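Long-range contact in protein of unknown function with a Fic domain (Bacteroides thetaiotaomicron VPI-5482, PDB 3CUC), which is of unknown function but belongs to the Fic/DOC family of largely helical proteins: residues Phe32-Leu43 with Met218-Tyr229. Numbering follows the deposited sequence.
Sequences FKLEFNYNSNHL and MIVIHSEDKSNY
Asn39 joins the two segments through its side-chain amide: OD1 accepts the backbone N-H of Ser223 at 3.0 Å in a nearly straight bond (168°). ND2 turns back along its own helix to Glu35 O, 2.7 Å away. That carbonyl also takes the backbone N of Asn39, the two donors reaching it from opposite faces, and the rotation of the amide is set. Beside it, Val220 CG1 approaches Asn39 ND2 to 3.5 Å and lies over the centre of the His222 ring, while its CG2 packs obliquely against the Phe32 ring. A chi1 of 171° swings the Phe32 ring away from its backbone N and out to Met218, a selenomethionine side chain that it crosses at about a right angle; SE sits 4.8 Å from the ring centroid in an oblique Met-aromatic contact. The extended residues 218-222, part of the link between helix 199-213, which begins within the Fic motif (HPFEDGNGR), and helix 226-240, run along the side of helix 22-42. Farther along the chain, Leu43 CD2 packs against both Ser223 CA and the aliphatic stem of Lys226, which stretches out fully until NZ donates to Leu43 O (2.8 Å). Further out, Arg268 of helix 256-277 forms a salt bridge with Glu35, whose OE1 lies at the edge of the His222 ring. Asn208 accepts the backbone N-H of Ile219, and Ser269 bonds to Met218 O.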
loop_
_atom_site.group_PDB
_atom_site.type_symbol
_atom_site.label_atom_id
_atom_site.label_comp_id
_atom_site.label_asym_id
_atom_site.label_seq_id
_atom_site.Cartn_x
_atom_site.Cartn_y
_atom_site.Cartn_z
ATOM N N PHE A 32 -8.132 0.858 -11.850
ATOM C CA PHE A 32 -7.291 0.870 -10.662
ATOM C C PHE A 32 -7.285 -0.492 -9.952
ATOM O O PHE A 32 -6.219 -1.012 -9.602
ATOM C CB PHE A 32 -7.705 1.964 -9.682
ATOM C CG PHE A 32 -7.004 1.854 -8.371
ATOM C CD1 PHE A 32 -5.716 2.325 -8.225
ATOM C CD2 PHE A 32 -7.605 1.209 -7.307
ATOM C CE1 PHE A 32 -5.053 2.196 -7.027
ATOM C CE2 PHE A 32 -6.950 1.067 -6.107
ATOM C CZ PHE A 32 -5.671 1.559 -5.965
ATOM N N LYS A 33 -8.471 -1.055 -9.738
ATOM C CA LYS A 33 -8.612 -2.368 -9.096
ATOM C C LYS A 33 -7.735 -3.404 -9.791
ATOM O O LYS A 33 -7.040 -4.210 -9.161
ATOM C CB LYS A 33 -10.070 -2.838 -9.152
ATOM C CG LYS A 33 -10.390 -3.997 -8.215
ATOM C CD LYS A 33 -11.889 -4.314 -8.186
ATOM C CE LYS A 33 -12.323 -5.085 -9.436
ATOM N NZ LYS A 33 -13.724 -5.580 -9.339
ATOM N N LEU A 34 -7.783 -3.356 -11.110
ATOM C CA LEU A 34 -7.033 -4.267 -11.936
ATOM C C LEU A 34 -5.530 -4.074 -11.707
ATOM O O LEU A 34 -4.808 -5.000 -11.322
ATOM C CB LEU A 34 -7.376 -3.993 -13.402
ATOM C CG LEU A 34 -7.415 -5.178 -14.349
ATOM C CD1 LEU A 34 -6.162 -6.046 -14.199
ATOM C CD2 LEU A 34 -8.709 -5.960 -14.096
ATOM N N GLU A 35 -5.070 -2.846 -11.923
ATOM C CA GLU A 35 -3.644 -2.560 -11.915
ATOM C C GLU A 35 -3.018 -2.659 -10.533
ATOM O O GLU A 35 -1.867 -3.083 -10.402
ATOM C CB GLU A 35 -3.383 -1.179 -12.514
ATOM C CG GLU A 35 -3.749 -1.111 -13.996
ATOM C CD GLU A 35 -2.747 -0.329 -14.823
ATOM O OE1 GLU A 35 -2.227 0.697 -14.328
ATOM O OE2 GLU A 35 -2.477 -0.751 -15.971
ATOM N N PHE A 36 -3.771 -2.271 -9.507
ATOM C CA PHE A 36 -3.268 -2.343 -8.147
ATOM C C PHE A 36 -3.107 -3.798 -7.720
ATOM O O PHE A 36 -2.037 -4.195 -7.260
ATOM C CB PHE A 36 -4.184 -1.598 -7.176
ATOM C CG PHE A 36 -3.696 -1.623 -5.761
ATOM C CD1 PHE A 36 -2.394 -1.245 -5.456
ATOM C CD2 PHE A 36 -4.531 -2.028 -4.728
ATOM C CE1 PHE A 36 -1.929 -1.273 -4.144
ATOM C CE2 PHE A 36 -4.070 -2.055 -3.409
ATOM C CZ PHE A 36 -2.765 -1.682 -3.121
ATOM N N ASN A 37 -4.170 -4.586 -7.876
ATOM C CA ASN A 37 -4.124 -6.004 -7.514
ATOM C C ASN A 37 -2.998 -6.731 -8.251
ATOM O O ASN A 37 -2.217 -7.477 -7.646
ATOM C CB ASN A 37 -5.474 -6.686 -7.776
ATOM C CG ASN A 37 -6.511 -6.373 -6.700
ATOM O OD1 ASN A 37 -6.273 -6.602 -5.513
ATOM N ND2 ASN A 37 -7.677 -5.877 -7.115
ATOM N N TYR A 38 -2.902 -6.490 -9.553
ATOM C CA TYR A 38 -1.876 -7.137 -10.347
ATOM C C TYR A 38 -0.501 -6.761 -9.832
ATOM O O TYR A 38 0.284 -7.628 -9.453
ATOM C CB TYR A 38 -1.987 -6.770 -11.826
ATOM C CG TYR A 38 -0.841 -7.315 -12.643
ATOM C CD1 TYR A 38 -0.873 -8.614 -13.147
ATOM C CD2 TYR A 38 0.287 -6.540 -12.892
ATOM C CE1 TYR A 38 0.186 -9.119 -13.887
ATOM C CE2 TYR A 38 1.354 -7.039 -13.627
ATOM C CZ TYR A 38 1.301 -8.323 -14.121
ATOM O OH TYR A 38 2.367 -8.803 -14.851
ATOM N N ASN A 39 -0.215 -5.465 -9.812
ATOM C CA ASN A 39 1.123 -4.996 -9.491
ATOM C C ASN A 39 1.552 -5.276 -8.056
ATOM O O ASN A 39 2.670 -5.731 -7.822
ATOM C CB ASN A 39 1.254 -3.508 -9.801
ATOM C CG ASN A 39 1.383 -3.230 -11.292
ATOM O OD1 ASN A 39 2.442 -3.443 -11.877
ATOM N ND2 ASN A 39 0.313 -2.730 -11.905
ATOM N N SER A 40 0.675 -5.019 -7.094
ATOM C CA SER A 40 1.048 -5.171 -5.689
ATOM C C SER A 40 1.399 -6.629 -5.398
ATOM O O SER A 40 2.324 -6.904 -4.644
ATOM C CB SER A 40 -0.061 -4.652 -4.759
ATOM O OG SER A 40 0.332 -4.646 -3.392
ATOM N N ASN A 41 0.681 -7.558 -6.023
ATOM C CA ASN A 41 0.981 -8.985 -5.880
ATOM C C ASN A 41 2.166 -9.436 -6.737
ATOM O O ASN A 41 2.940 -10.303 -6.335
ATOM C CB ASN A 41 -0.251 -9.833 -6.207
ATOM C CG ASN A 41 -1.309 -9.769 -5.126
ATOM O OD1 ASN A 41 -2.298 -9.053 -5.261
ATOM N ND2 ASN A 41 -1.106 -10.519 -4.044
ATOM N N HIS A 42 2.316 -8.844 -7.914
ATOM C CA HIS A 42 3.435 -9.192 -8.781
ATOM C C HIS A 42 4.767 -8.799 -8.145
ATOM O O HIS A 42 5.751 -9.516 -8.288
ATOM C CB HIS A 42 3.296 -8.543 -10.156
ATOM C CG HIS A 42 3.739 -9.426 -11.277
ATOM N ND1 HIS A 42 2.904 -10.352 -11.859
ATOM C CD2 HIS A 42 4.928 -9.536 -11.913
ATOM C CE1 HIS A 42 3.556 -10.992 -12.812
ATOM N NE2 HIS A 42 4.785 -10.513 -12.869
ATOM N N LEU A 43 4.787 -7.667 -7.441
ATOM C CA LEU A 43 5.972 -7.225 -6.692
ATOM C C LEU A 43 6.494 -8.300 -5.720
ATOM O O LEU A 43 7.688 -8.363 -5.443
ATOM C CB LEU A 43 5.671 -5.923 -5.916
ATOM C CG LEU A 43 5.709 -4.587 -6.670
ATOM C CD1 LEU A 43 4.907 -3.535 -5.925
ATOM C CD2 LEU A 43 7.148 -4.119 -6.874
HETATM N N MSE A 218 -6.205 6.670 -5.354
HETATM C CA MSE A 218 -5.228 5.712 -4.874
HETATM C C MSE A 218 -4.129 5.486 -5.919
HETATM O O MSE A 218 -4.322 5.757 -7.110
HETATM C CB MSE A 218 -5.933 4.417 -4.482
HETATM C CG MSE A 218 -6.742 4.577 -3.213
HETATM SE SE MSE A 218 -7.757 3.022 -2.774
HETATM C CE MSE A 218 -9.175 3.121 -4.152
ATOM N N ILE A 219 -2.969 5.021 -5.460
ATOM C CA ILE A 219 -1.807 4.878 -6.334
ATOM C C ILE A 219 -1.419 3.418 -6.567
ATOM O O ILE A 219 -1.760 2.528 -5.780
ATOM C CB ILE A 219 -0.572 5.667 -5.802
ATOM C CG1 ILE A 219 -0.097 5.128 -4.449
ATOM C CG2 ILE A 219 -0.901 7.153 -5.682
ATOM C CD1 ILE A 219 1.332 5.451 -4.153
ATOM N N VAL A 220 -0.703 3.200 -7.669
ATOM C CA VAL A 220 -0.180 1.891 -8.038
ATOM C C VAL A 220 1.342 1.959 -8.137
ATOM O O VAL A 220 1.879 2.589 -9.051
ATOM C CB VAL A 220 -0.721 1.439 -9.416
ATOM C CG1 VAL A 220 -0.093 0.110 -9.819
ATOM C CG2 VAL A 220 -2.225 1.328 -9.398
ATOM N N ILE A 221 2.045 1.328 -7.202
ATOM C CA ILE A 221 3.484 1.144 -7.372
ATOM C C ILE A 221 3.638 -0.007 -8.361
ATOM O O ILE A 221 3.222 -1.129 -8.070
ATOM C CB ILE A 221 4.203 0.840 -6.051
ATOM C CG1 ILE A 221 4.007 1.997 -5.066
ATOM C CG2 ILE A 221 5.687 0.638 -6.304
ATOM C CD1 ILE A 221 4.493 1.689 -3.674
ATOM N N HIS A 222 4.183 0.291 -9.543
ATOM C CA HIS A 222 4.237 -0.681 -10.642
ATOM C C HIS A 222 5.393 -1.646 -10.454
ATOM O O HIS A 222 6.499 -1.218 -10.130
ATOM C CB HIS A 222 4.372 0.035 -11.987
ATOM C CG HIS A 222 3.146 0.791 -12.385
ATOM N ND1 HIS A 222 2.179 0.259 -13.210
ATOM C CD2 HIS A 222 2.717 2.031 -12.054
ATOM C CE1 HIS A 222 1.208 1.141 -13.376
ATOM N NE2 HIS A 222 1.510 2.224 -12.684
ATOM N N SER A 223 5.145 -2.942 -10.664
ATOM C CA SER A 223 6.183 -3.962 -10.426
ATOM C C SER A 223 7.346 -3.881 -11.424
ATOM O O SER A 223 8.447 -4.346 -11.133
ATOM C CB SER A 223 5.596 -5.382 -10.399
ATOM O OG SER A 223 5.420 -5.903 -11.704
ATOM N N GLU A 224 7.112 -3.286 -12.591
ATOM C CA GLU A 224 8.206 -2.987 -13.519
ATOM C C GLU A 224 9.216 -2.009 -12.925
ATOM O O GLU A 224 10.362 -1.980 -13.344
ATOM C CB GLU A 224 7.657 -2.447 -14.837
ATOM C CG GLU A 224 6.952 -3.530 -15.643
ATOM C CD GLU A 224 6.119 -2.984 -16.782
ATOM O OE1 GLU A 224 5.166 -2.211 -16.515
ATOM O OE2 GLU A 224 6.410 -3.347 -17.942
ATOM N N ASP A 225 8.791 -1.225 -11.939
ATOM C CA ASP A 225 9.657 -0.243 -11.290
ATOM C C ASP A 225 10.185 -0.739 -9.929
ATOM O O ASP A 225 10.587 0.070 -9.082
ATOM C CB ASP A 225 8.876 1.071 -11.115
ATOM C CG ASP A 225 9.780 2.276 -10.929
ATOM O OD1 ASP A 225 10.780 2.390 -11.671
ATOM O OD2 ASP A 225 9.485 3.113 -10.048
ATOM N N LYS A 226 10.197 -2.059 -9.733
ATOM C CA LYS A 226 10.512 -2.665 -8.429
ATOM C C LYS A 226 11.880 -2.288 -7.888
ATOM O O LYS A 226 12.021 -1.976 -6.706
ATOM C CB LYS A 226 10.418 -4.197 -8.504
ATOM C CG LYS A 226 10.770 -4.929 -7.195
ATOM C CD LYS A 226 10.396 -6.416 -7.254
ATOM C CE LYS A 226 10.702 -7.121 -5.937
ATOM N NZ LYS A 226 10.448 -8.586 -5.997
ATOM N N SER A 227 12.893 -2.340 -8.742
ATOM C CA SER A 227 14.253 -2.059 -8.298
ATOM C C SER A 227 14.381 -0.598 -7.863
ATOM O O SER A 227 15.029 -0.296 -6.867
ATOM C CB SER A 227 15.261 -2.390 -9.397
ATOM O OG SER A 227 15.122 -1.494 -10.482
ATOM N N ASN A 228 13.740 0.298 -8.607
ATOM C CA ASN A 228 13.720 1.715 -8.264
ATOM C C ASN A 228 13.037 1.958 -6.912
ATOM O O ASN A 228 13.509 2.735 -6.085
ATOM C CB ASN A 228 12.985 2.490 -9.352
ATOM C CG ASN A 228 13.221 3.967 -9.261
ATOM O OD1 ASN A 228 14.339 4.428 -9.458
ATOM N ND2 ASN A 228 12.168 4.727 -8.964
ATOM N N TYR A 229 11.911 1.281 -6.719
ATOM C CA TYR A 229 11.131 1.319 -5.482
ATOM C C TYR A 229 11.976 0.846 -4.292
ATOM O O TYR A 229 12.067 1.532 -3.272
ATOM C CB TYR A 229 9.886 0.443 -5.701
ATOM C CG TYR A 229 8.988 0.150 -4.520
ATOM C CD1 TYR A 229 8.649 1.134 -3.599
ATOM C CD2 TYR A 229 8.416 -1.115 -4.372
ATOM C CE1 TYR A 229 7.794 0.855 -2.535
ATOM C CE2 TYR A 229 7.567 -1.403 -3.318
ATOM C CZ TYR A 229 7.260 -0.409 -2.404
ATOM O OH TYR A 229 6.418 -0.666 -1.356
#